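Local coordinates for protein lactaldehyde dehydrogenase (Escherichia coli, PDB 2IMP) that oxidises L-lactaldehyde irreversibly to L-lactate with NAD+ in L-fucose and L-rhamnose breakdown, and also acts on glycolaldehyde and L-glyceraldehyde, at residues V293-Y298 and A393-E398; T368-V373 and G386-V391; L411-Y416 and K428-G433. All coordinates share one frame; numbering follows the deposited sequence.

Contact 1. Residues V293-Y298 and A393-E398; sequences VQKGIY and AFDTLE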
loop_
_atom_site.group_PDB
_atom_site.type_symbol
_atom_site.label_atom_id
_atom_site.label_comp_id
_atom_site.label_asym_id
_atom_site.label_seq_id
_atom_site.Cartn_x
_atom_site.Cartn_y
_atom_site.Cartn_z
ATOM N N VAL A 293 22.450 9.613 31.022
ATOM C CA VAL A 293 22.575 8.437 31.878
ATOM C C VAL A 293 21.914 8.610 33.258
ATOM O O VAL A 293 22.212 9.575 33.959
ATOM C CB VAL A 293 24.061 8.108 32.107
ATOM C CG1 VAL A 293 24.202 6.755 32.782
ATOM C CG2 VAL A 293 24.810 8.148 30.784
ATOM N N GLN A 294 21.033 7.695 33.653
ATOM C CA GLN A 294 20.418 7.870 34.959
ATOM C C GLN A 294 21.288 7.449 36.156
ATOM O O GLN A 294 22.163 6.592 36.041
ATOM C CB GLN A 294 19.043 7.193 35.042
ATOM C CG GLN A 294 18.990 5.703 34.846
ATOM C CD GLN A 294 17.606 5.159 35.163
ATOM O OE1 GLN A 294 17.312 3.986 34.933
ATOM N NE2 GLN A 294 16.747 6.018 35.704
ATOM N N LYS A 295 21.027 8.096 37.285
ATOM C CA LYS A 295 21.741 7.883 38.538
ATOM C C LYS A 295 22.120 6.416 38.869
ATOM O O LYS A 295 23.295 6.074 38.975
ATOM C CB LYS A 295 20.907 8.454 39.689
ATOM C CG LYS A 295 20.291 9.826 39.409
ATOM C CD LYS A 295 21.343 10.915 39.264
ATOM C CE LYS A 295 20.693 12.284 39.106
ATOM N NZ LYS A 295 21.697 13.387 39.111
ATOM N N GLY A 296 21.103 5.579 39.037
ATOM C CA GLY A 296 21.322 4.183 39.372
ATOM C C GLY A 296 22.546 3.517 38.772
ATOM O O GLY A 296 23.218 2.742 39.450
ATOM N N ILE A 297 22.841 3.810 37.509
ATOM C CA ILE A 297 23.981 3.198 36.837
ATOM C C ILE A 297 25.063 4.200 36.366
ATOM O O ILE A 297 26.079 3.809 35.796
ATOM C CB ILE A 297 23.499 2.357 35.621
ATOM C CG1 ILE A 297 24.659 1.540 35.046
ATOM C CG2 ILE A 297 22.914 3.275 34.548
ATOM C CD1 ILE A 297 24.259 0.656 33.883
ATOM N N TYR A 298 24.826 5.480 36.629
ATOM C CA TYR A 298 25.751 6.538 36.236
ATOM C C TYR A 298 27.248 6.200 36.419
ATOM O O TYR A 298 27.982 6.053 35.441
ATOM C CB TYR A 298 25.435 7.819 37.009
ATOM C CG TYR A 298 26.190 9.033 36.510
ATOM C CD1 TYR A 298 25.698 9.802 35.454
ATOM C CD2 TYR A 298 27.404 9.401 37.079
ATOM C CE1 TYR A 298 26.401 10.911 34.981
ATOM C CE2 TYR A 298 28.115 10.505 36.613
ATOM C CZ TYR A 298 27.609 11.254 35.565
ATOM O OH TYR A 298 28.316 12.343 35.112
ATOM N N ALA A 393 23.262 13.398 33.625
ATOM C CA ALA A 393 22.546 12.460 34.464
ATOM C C ALA A 393 21.065 12.816 34.619
ATOM O O ALA A 393 20.689 13.973 34.470
ATOM C CB ALA A 393 23.211 12.376 35.835
ATOM N N PHE A 394 20.239 11.814 34.894
ATOM C CA PHE A 394 18.815 12.032 35.083
ATOM C C PHE A 394 18.184 11.032 36.065
ATOM O O PHE A 394 18.766 9.985 36.345
ATOM C CB PHE A 394 18.081 11.977 33.732
ATOM C CG PHE A 394 18.008 10.599 33.121
ATOM C CD1 PHE A 394 16.986 9.723 33.467
ATOM C CD2 PHE A 394 18.965 10.180 32.202
ATOM C CE1 PHE A 394 16.914 8.451 32.906
ATOM C CE2 PHE A 394 18.903 8.908 31.635
ATOM C CZ PHE A 394 17.879 8.042 31.988
ATOM N N ASP A 395 17.005 11.363 36.579
ATOM C CA ASP A 395 16.323 10.493 37.523
ATOM C C ASP A 395 15.248 9.575 36.899
ATOM O O ASP A 395 15.276 8.359 37.090
ATOM C CB ASP A 395 15.691 11.331 38.642
ATOM C CG ASP A 395 16.731 12.070 39.477
ATOM O OD1 ASP A 395 17.545 11.400 40.150
ATOM O OD2 ASP A 395 16.736 13.320 39.460
ATOM N N THR A 396 14.317 10.162 36.154
ATOM C CA THR A 396 13.262 9.366 35.543
ATOM C C THR A 396 13.224 9.371 33.996
ATOM O O THR A 396 13.754 10.276 33.347
ATOM C CB THR A 396 11.875 9.803 36.054
ATOM O OG1 THR A 396 11.608 11.142 35.625
ATOM C CG2 THR A 396 11.829 9.744 37.573
ATOM N N LEU A 397 12.602 8.340 33.433
ATOM C CA LEU A 397 12.476 8.230 31.991
ATOM C C LEU A 397 11.912 9.517 31.368
ATOM O O LEU A 397 12.386 9.982 30.332
ATOM C CB LEU A 397 11.567 7.055 31.629
ATOM C CG LEU A 397 11.312 6.836 30.135
ATOM C CD1 LEU A 397 12.616 6.472 29.447
ATOM C CD2 LEU A 397 10.282 5.732 29.942
ATOM N N GLU A 398 10.902 10.075 32.029
ATOM C CA GLU A 398 10.279 11.299 31.564
ATOM C C GLU A 398 11.270 12.466 31.444
ATOM O O GLU A 398 11.162 13.280 30.529
ATOM C CB GLU A 398 9.115 11.683 32.483
ATOM C CG GLU A 398 7.893 10.769 32.353
ATOM C CD GLU A 398 8.115 9.370 32.914
ATOM O OE1 GLU A 398 7.268 8.486 32.645
ATOM O OE2 GLU A 398 9.121 9.150 33.627
#
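Gln294 and Phe394 face each other at the C-terminal ends of two neighbouring parallel strands, 290-294 and 388-394, of the alpha/beta sheet of the aldehyde dehydrogenase catalytic domain. CB of Gln294 sits over one face of the Phe394 ring, 3.5 Å from its centroid, 20° off the normal and displaced toward the rim, a CH-pi contact. The first torsions of both residues fold CG between backbone N and carbonyl carbon, which brings the ring back over the other strand, where CE2 of Phe394 comes within 3.2 Å of Gln294 N. Beyond CG the glutamine runs out extended, its amide plane turned 18° from the ring plane. At the amide, OE1 accepts a hydrogen bond from the backbone N of Asp262, which helps fix its rotation. Met261, Ala400 and Met403 pack around the phenylalanine.

Two backbone bonds join the strand ends. Phe394 N gives to Val293 O from well above the carbonyl plane, and Lys295 N reaches Phe394 O at 3.1 Å, closer to straight. Past this pairing both chains leave the sheet, one toward helix 298-310, the other through the N-cap residue Thr396 into helix 397-405.

The outer side is lined by Lys295 and Asp395. The lysine bends at chi2 (-66°), and CG and CE, rather than the ammonium, pass beside the carboxylate, with Lys295 CE 3.4 Å from Asp395 OD1. Lys295 NZ stays 4.7 Å from Asp395 OD1, too long for a salt bridge, although the opposite charges probably attract. On the face opposite Gln294 and Phe394, Tyr298 meets Ala393 obliquely, its CD1 3.6 Å from Ala393 CB.

Contact 2. Residues T368-V373 and G386-V391; sequences TLLLDV and GPVLPV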
loop_
_atom_site.group_PDB
_atom_site.type_symbol
_atom_site.label_atom_id
_atom_site.label_comp_id
_atom_site.label_asym_id
_atom_site.label_seq_id
_atom_site.Cartn_x
_atom_site.Cartn_y
_atom_site.Cartn_z
ATOM N N THR A 368 37.112 13.495 23.437
ATOM C CA THR A 368 36.833 14.244 24.646
ATOM C C THR A 368 35.548 13.846 25.380
ATOM O O THR A 368 34.481 13.735 24.781
ATOM C CB THR A 368 36.783 15.745 24.327
ATOM O OG1 THR A 368 38.036 16.146 23.760
ATOM C CG2 THR A 368 36.504 16.557 25.581
ATOM N N LEU A 369 35.681 13.620 26.680
ATOM C CA LEU A 369 34.553 13.257 27.517
ATOM C C LEU A 369 34.214 14.353 28.542
ATOM O O LEU A 369 35.040 14.696 29.388
ATOM C CB LEU A 369 34.844 11.948 28.250
ATOM C CG LEU A 369 33.765 11.471 29.224
ATOM C CD1 LEU A 369 32.448 11.289 28.486
ATOM C CD2 LEU A 369 34.204 10.170 29.871
ATOM N N LEU A 370 33.009 14.901 28.443
ATOM C CA LEU A 370 32.582 15.947 29.357
ATOM C C LEU A 370 31.488 15.504 30.342
ATOM O O LEU A 370 30.451 14.976 29.940
ATOM C CB LEU A 370 32.100 17.166 28.565
ATOM C CG LEU A 370 33.114 17.751 27.575
ATOM C CD1 LEU A 370 32.497 18.933 26.844
ATOM C CD2 LEU A 370 34.371 18.178 28.317
ATOM N N LEU A 371 31.745 15.711 31.630
ATOM C CA LEU A 371 30.785 15.344 32.658
ATOM C C LEU A 371 30.140 16.563 33.353
ATOM O O LEU A 371 30.476 17.706 33.053
ATOM C CB LEU A 371 31.451 14.433 33.696
ATOM C CG LEU A 371 32.177 13.188 33.159
ATOM C CD1 LEU A 371 32.567 12.284 34.330
ATOM C CD2 LEU A 371 31.281 12.426 32.186
ATOM N N ASP A 372 29.223 16.306 34.276
ATOM C CA ASP A 372 28.536 17.388 34.970
ATOM C C ASP A 372 27.983 18.465 34.018
ATOM O O ASP A 372 27.951 19.652 34.344
ATOM C CB ASP A 372 29.460 18.041 36.001
ATOM C CG ASP A 372 29.841 17.093 37.116
ATOM O OD1 ASP A 372 28.948 16.362 37.599
ATOM O OD2 ASP A 372 31.026 17.081 37.515
ATOM N N VAL A 373 27.578 18.024 32.833
ATOM C CA VAL A 373 27.004 18.915 31.843
ATOM C C VAL A 373 25.511 19.168 32.110
ATOM O O VAL A 373 24.806 18.286 32.596
ATOM C CB VAL A 373 27.157 18.334 30.418
ATOM C CG1 VAL A 373 26.572 19.297 29.395
ATOM C CG2 VAL A 373 28.625 18.070 30.120
ATOM N N GLY A 386 33.696 17.396 15.876
ATOM C CA GLY A 386 34.673 16.512 16.492
ATOM C C GLY A 386 34.160 15.438 17.438
ATOM O O GLY A 386 32.954 15.293 17.639
ATOM N N PRO A 387 35.076 14.668 18.044
ATOM C CA PRO A 387 34.776 13.581 18.981
ATOM C C PRO A 387 34.498 14.021 20.439
ATOM O O PRO A 387 35.217 13.625 21.358
ATOM C CB PRO A 387 36.018 12.714 18.885
ATOM C CG PRO A 387 37.095 13.742 18.774
ATOM C CD PRO A 387 36.524 14.720 17.761
ATOM N N VAL A 388 33.461 14.826 20.634
ATOM C CA VAL A 388 33.102 15.284 21.969
ATOM C C VAL A 388 31.806 14.643 22.509
ATOM O O VAL A 388 30.749 14.769 21.893
ATOM C CB VAL A 388 32.932 16.817 21.997
ATOM C CG1 VAL A 388 32.616 17.284 23.410
ATOM C CG2 VAL A 388 34.194 17.486 21.475
ATOM N N LEU A 389 31.902 13.954 23.642
ATOM C CA LEU A 389 30.738 13.311 24.245
ATOM C C LEU A 389 30.266 13.935 25.575
ATOM O O LEU A 389 30.825 13.657 26.637
ATOM C CB LEU A 389 31.005 11.822 24.482
ATOM C CG LEU A 389 31.108 10.893 23.272
ATOM C CD1 LEU A 389 31.320 9.469 23.754
ATOM C CD2 LEU A 389 29.838 10.981 22.442
ATOM N N PRO A 390 29.234 14.789 25.519
ATOM C CA PRO A 390 28.715 15.423 26.731
ATOM C C PRO A 390 27.788 14.438 27.470
ATOM O O PRO A 390 26.927 13.808 26.854
ATOM C CB PRO A 390 27.962 16.627 26.187
ATOM C CG PRO A 390 27.398 16.088 24.902
ATOM C CD PRO A 390 28.579 15.338 24.317
ATOM N N VAL A 391 27.979 14.301 28.775
ATOM C CA VAL A 391 27.148 13.395 29.555
ATOM C C VAL A 391 26.265 14.098 30.598
ATOM O O VAL A 391 26.733 14.933 31.371
ATOM C CB VAL A 391 27.994 12.323 30.278
ATOM C CG1 VAL A 391 27.077 11.350 31.003
ATOM C CG2 VAL A 391 28.871 11.583 29.276
HETATM O O HOH W 1 26.997 14.193 34.116
#
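The flat peptide joining Leu389 to Pro390 is where Leu369 and Leu370 converge, at its oxygen. Leu370 N bonds to Leu389 O at 3.1 Å from above the carbonyl plane, 42° out of it, while the methyl CD1 of Leu369 rests 3.4 Å from that same Leu389 O. Leu389 N to Thr368 O (2.8 Å), Val391 N to Leu370 O and Thr368 N to Pro387 O complete the parallel pairing; Pro387 centres an inverse gamma turn just before the strand. Pro390 has no N-H to donate, but its backbone bonds to Val291 on strand 290-294; its saturated ring presents CB to CG2 of Val373.

The side chains fall on two faces. On one, Leu370 crosses Val388 at an angle, CD1 of Leu370 lying 3.8 Å from CG1 of Val388, and helix 331-346 closes over them with Val337, Val341 and Ala344. On the other, the isobutyl group of Leu369, with CG anti to N (chi1 177°), swings CD1 across to Val391 CG2 at 3.7 Å. Leu371 lies alongside Val391, pointing the same way, its CD2 3.8 Å from Val391 CB. Helix 298-310 covers this second face through Tyr298, Val302 and Met309.

At the end of the pairing Asp372 leaves the strand. A water gives a hydrogen bond to Val391 O at 2.9 Å and weakly accepts one from Asp372 N, and the Asp372 carboxylate forms a salt bridge with Arg350. With four backbone bonds between parallel strands whose axes cross at 16° and a helix layer on each face, this is the three-layer alpha/beta/alpha sandwich of the aldehyde dehydrogenase catalytic domain.

Contact 3. Residues L411-Y416 and K428-G433; sequences LTSSIY and KGLKFG. With SO4 (sulfate ion), chain B.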
loop_
_atom_site.group_PDB
_atom_site.type_symbol
_atom_site.label_atom_id
_atom_site.label_comp_id
_atom_site.label_asym_id
_atom_site.label_seq_id
_atom_site.Cartn_x
_atom_site.Cartn_y
_atom_site.Cartn_z
ATOM N N LEU A 411 16.406 14.066 13.986
ATOM C CA LEU A 411 16.719 13.031 13.024
ATOM C C LEU A 411 16.871 11.617 13.641
ATOM O O LEU A 411 16.114 10.712 13.307
ATOM C CB LEU A 411 17.997 13.405 12.264
ATOM C CG LEU A 411 18.484 12.437 11.180
ATOM C CD1 LEU A 411 17.382 12.190 10.152
ATOM C CD2 LEU A 411 19.728 13.018 10.512
ATOM N N THR A 412 17.828 11.465 14.555
ATOM C CA THR A 412 18.101 10.174 15.184
ATOM C C THR A 412 18.131 10.169 16.733
ATOM O O THR A 412 18.555 11.136 17.361
ATOM C CB THR A 412 19.460 9.614 14.696
ATOM O OG1 THR A 412 19.481 9.584 13.263
ATOM C CG2 THR A 412 19.683 8.205 15.225
ATOM N N SER A 413 17.678 9.064 17.316
ATOM C CA SER A 413 17.664 8.873 18.765
ATOM C C SER A 413 17.919 7.400 19.169
ATOM O O SER A 413 17.840 6.499 18.331
ATOM C CB SER A 413 16.321 9.321 19.354
ATOM O OG SER A 413 15.265 8.475 18.933
ATOM N N SER A 414 18.219 7.172 20.445
ATOM C CA SER A 414 18.464 5.819 20.925
ATOM C C SER A 414 18.269 5.621 22.439
ATOM O O SER A 414 18.445 6.549 23.231
ATOM C CB SER A 414 19.879 5.370 20.548
ATOM O OG SER A 414 20.860 6.075 21.286
ATOM N N ILE A 415 17.902 4.405 22.820
ATOM C CA ILE A 415 17.709 4.075 24.221
ATOM C C ILE A 415 18.105 2.627 24.561
ATOM O O ILE A 415 17.957 1.722 23.736
ATOM C CB ILE A 415 16.243 4.315 24.659
ATOM C CG1 ILE A 415 16.112 4.097 26.170
ATOM C CG2 ILE A 415 15.310 3.395 23.894
ATOM C CD1 ILE A 415 14.754 4.452 26.738
ATOM N N TYR A 416 18.625 2.438 25.772
ATOM C CA TYR A 416 19.048 1.124 26.242
ATOM C C TYR A 416 18.345 0.701 27.533
ATOM O O TYR A 416 18.513 1.315 28.581
ATOM C CB TYR A 416 20.559 1.108 26.442
ATOM C CG TYR A 416 21.302 1.552 25.211
ATOM C CD1 TYR A 416 21.398 2.903 24.886
ATOM C CD2 TYR A 416 21.846 0.620 24.327
ATOM C CE1 TYR A 416 22.013 3.320 23.708
ATOM C CE2 TYR A 416 22.462 1.027 23.144
ATOM C CZ TYR A 416 22.540 2.378 22.843
ATOM O OH TYR A 416 23.125 2.792 21.668
ATOM N N LYS A 428 7.060 5.993 22.009
ATOM C CA LYS A 428 5.936 6.911 21.944
ATOM C C LYS A 428 6.303 8.370 22.318
ATOM O O LYS A 428 5.790 9.310 21.728
ATOM C CB LYS A 428 4.805 6.413 22.856
ATOM C CG LYS A 428 3.509 7.207 22.723
ATOM C CD LYS A 428 2.366 6.575 23.514
ATOM C CE LYS A 428 1.040 7.282 23.234
ATOM N NZ LYS A 428 -0.126 6.630 23.915
ATOM N N GLY A 429 7.213 8.530 23.274
ATOM C CA GLY A 429 7.601 9.862 23.712
ATOM C C GLY A 429 8.674 10.581 22.911
ATOM O O GLY A 429 8.665 11.810 22.831
ATOM N N LEU A 430 9.603 9.832 22.327
ATOM C CA LEU A 430 10.679 10.430 21.539
ATOM C C LEU A 430 10.227 11.024 20.176
ATOM O O LEU A 430 9.678 10.320 19.327
ATOM C CB LEU A 430 11.795 9.395 21.319
ATOM C CG LEU A 430 12.630 9.107 22.576
ATOM C CD1 LEU A 430 13.563 7.933 22.361
ATOM C CD2 LEU A 430 13.424 10.350 22.930
ATOM N N LYS A 431 10.467 12.314 19.986
ATOM C CA LYS A 431 10.083 12.981 18.748
ATOM C C LYS A 431 11.227 13.059 17.701
ATOM O O LYS A 431 11.783 14.123 17.436
ATOM C CB LYS A 431 9.548 14.377 19.078
ATOM C CG LYS A 431 8.325 14.329 19.987
ATOM C CD LYS A 431 7.925 15.702 20.504
ATOM C CE LYS A 431 6.784 15.582 21.513
ATOM N NZ LYS A 431 6.413 16.873 22.159
ATOM N N PHE A 432 11.553 11.904 17.129
ATOM C CA PHE A 432 12.612 11.780 16.138
ATOM C C PHE A 432 12.238 10.894 14.931
ATOM O O PHE A 432 11.372 10.027 15.034
ATOM C CB PHE A 432 13.880 11.220 16.802
ATOM C CG PHE A 432 14.490 12.137 17.828
ATOM C CD1 PHE A 432 13.871 12.339 19.059
ATOM C CD2 PHE A 432 15.649 12.850 17.538
ATOM C CE1 PHE A 432 14.406 13.227 19.985
ATOM C CE2 PHE A 432 16.190 13.742 18.462
ATOM C CZ PHE A 432 15.563 13.937 19.680
ATOM N N GLY A 433 12.892 11.126 13.799
ATOM C CA GLY A 433 12.610 10.338 12.610
ATOM C C GLY A 433 13.102 8.912 12.767
ATOM O O GLY A 433 12.685 8.014 12.031
HETATM S S SO4 B . 19.036 14.546 15.930
HETATM O O1 SO4 B . 19.544 15.923 15.916
HETATM O O2 SO4 B . 19.600 13.800 14.789
HETATM O O3 SO4 B . 19.388 13.891 17.192
HETATM O O4 SO4 B . 17.577 14.593 15.860
#
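Ser413 OG touches Phe432 and Leu430 while hydrogen-bonded to Glu434 O and Thr435 OG1 of the next strand. Folded between its own N and carbonyl carbon (chi1 67°), this hydroxyl of Ser413 stands 3.7 Å from Phe432 CB and 3.9 Å from Leu430 CD1. The CB of Ser413 lies over one face of the Phe432 ring, 4.0 Å from its centroid and 22° off the normal, a CH-pi contact offset toward the rim. Arg453 adds a cation-pi contact to the same ring.

One residue earlier, Thr412 O approaches the ring obliquely, 3.4 Å from Phe432 CD2. A sulfate, probably from the crystallisation liquor, has its sulfur at the ring edge, in plane. Thr412 N gives to its O2 at 2.9 Å and 163°, and Lys255 N binds it too. The side chain of Leu411 leaves its backbone away from 428-433 and touches Glu251 and His449, both of the lactate site.

The contact joins strand 409-416 to the return from helix 420-429 into strand 434-437, a beta-alpha-beta unit. Its chemistry is mixed: the buried serine hydroxyl is satisfied by the adjoining strand, and Ser413 CB packs on the aromatic face, while Thr412 N can bond to an anion, though the sulfate is modelled too close to Leu411 N to say more.

In the fold
All three contacts reach one sheet of the catalytic domain. Contacts 1 and 2 share strand 388-394, with 290-294 and 368-371 as its two neighbours, and contact 2 is nested within the chain loop that contact 1 closes. Their centres are about 17 Å apart, and they touch where Val293 CG2 meets Val391 CG1 at 3.9 Å. Helix 397-405 leads from contact 1 to the strand of contact 3, and Leu397 CD1 packs 4.0 Å from Ile415 CD1. Contact 3 lies nearest the chemistry: the side chain of Leu411 is about 5 Å from the bound lactic acid. In contact 2, the side chain of Pro387 is about 14 Å from the bound 1,4-dihydronicotinamide adenine dinucleotide. Contact 1 lies away from the annotated sites.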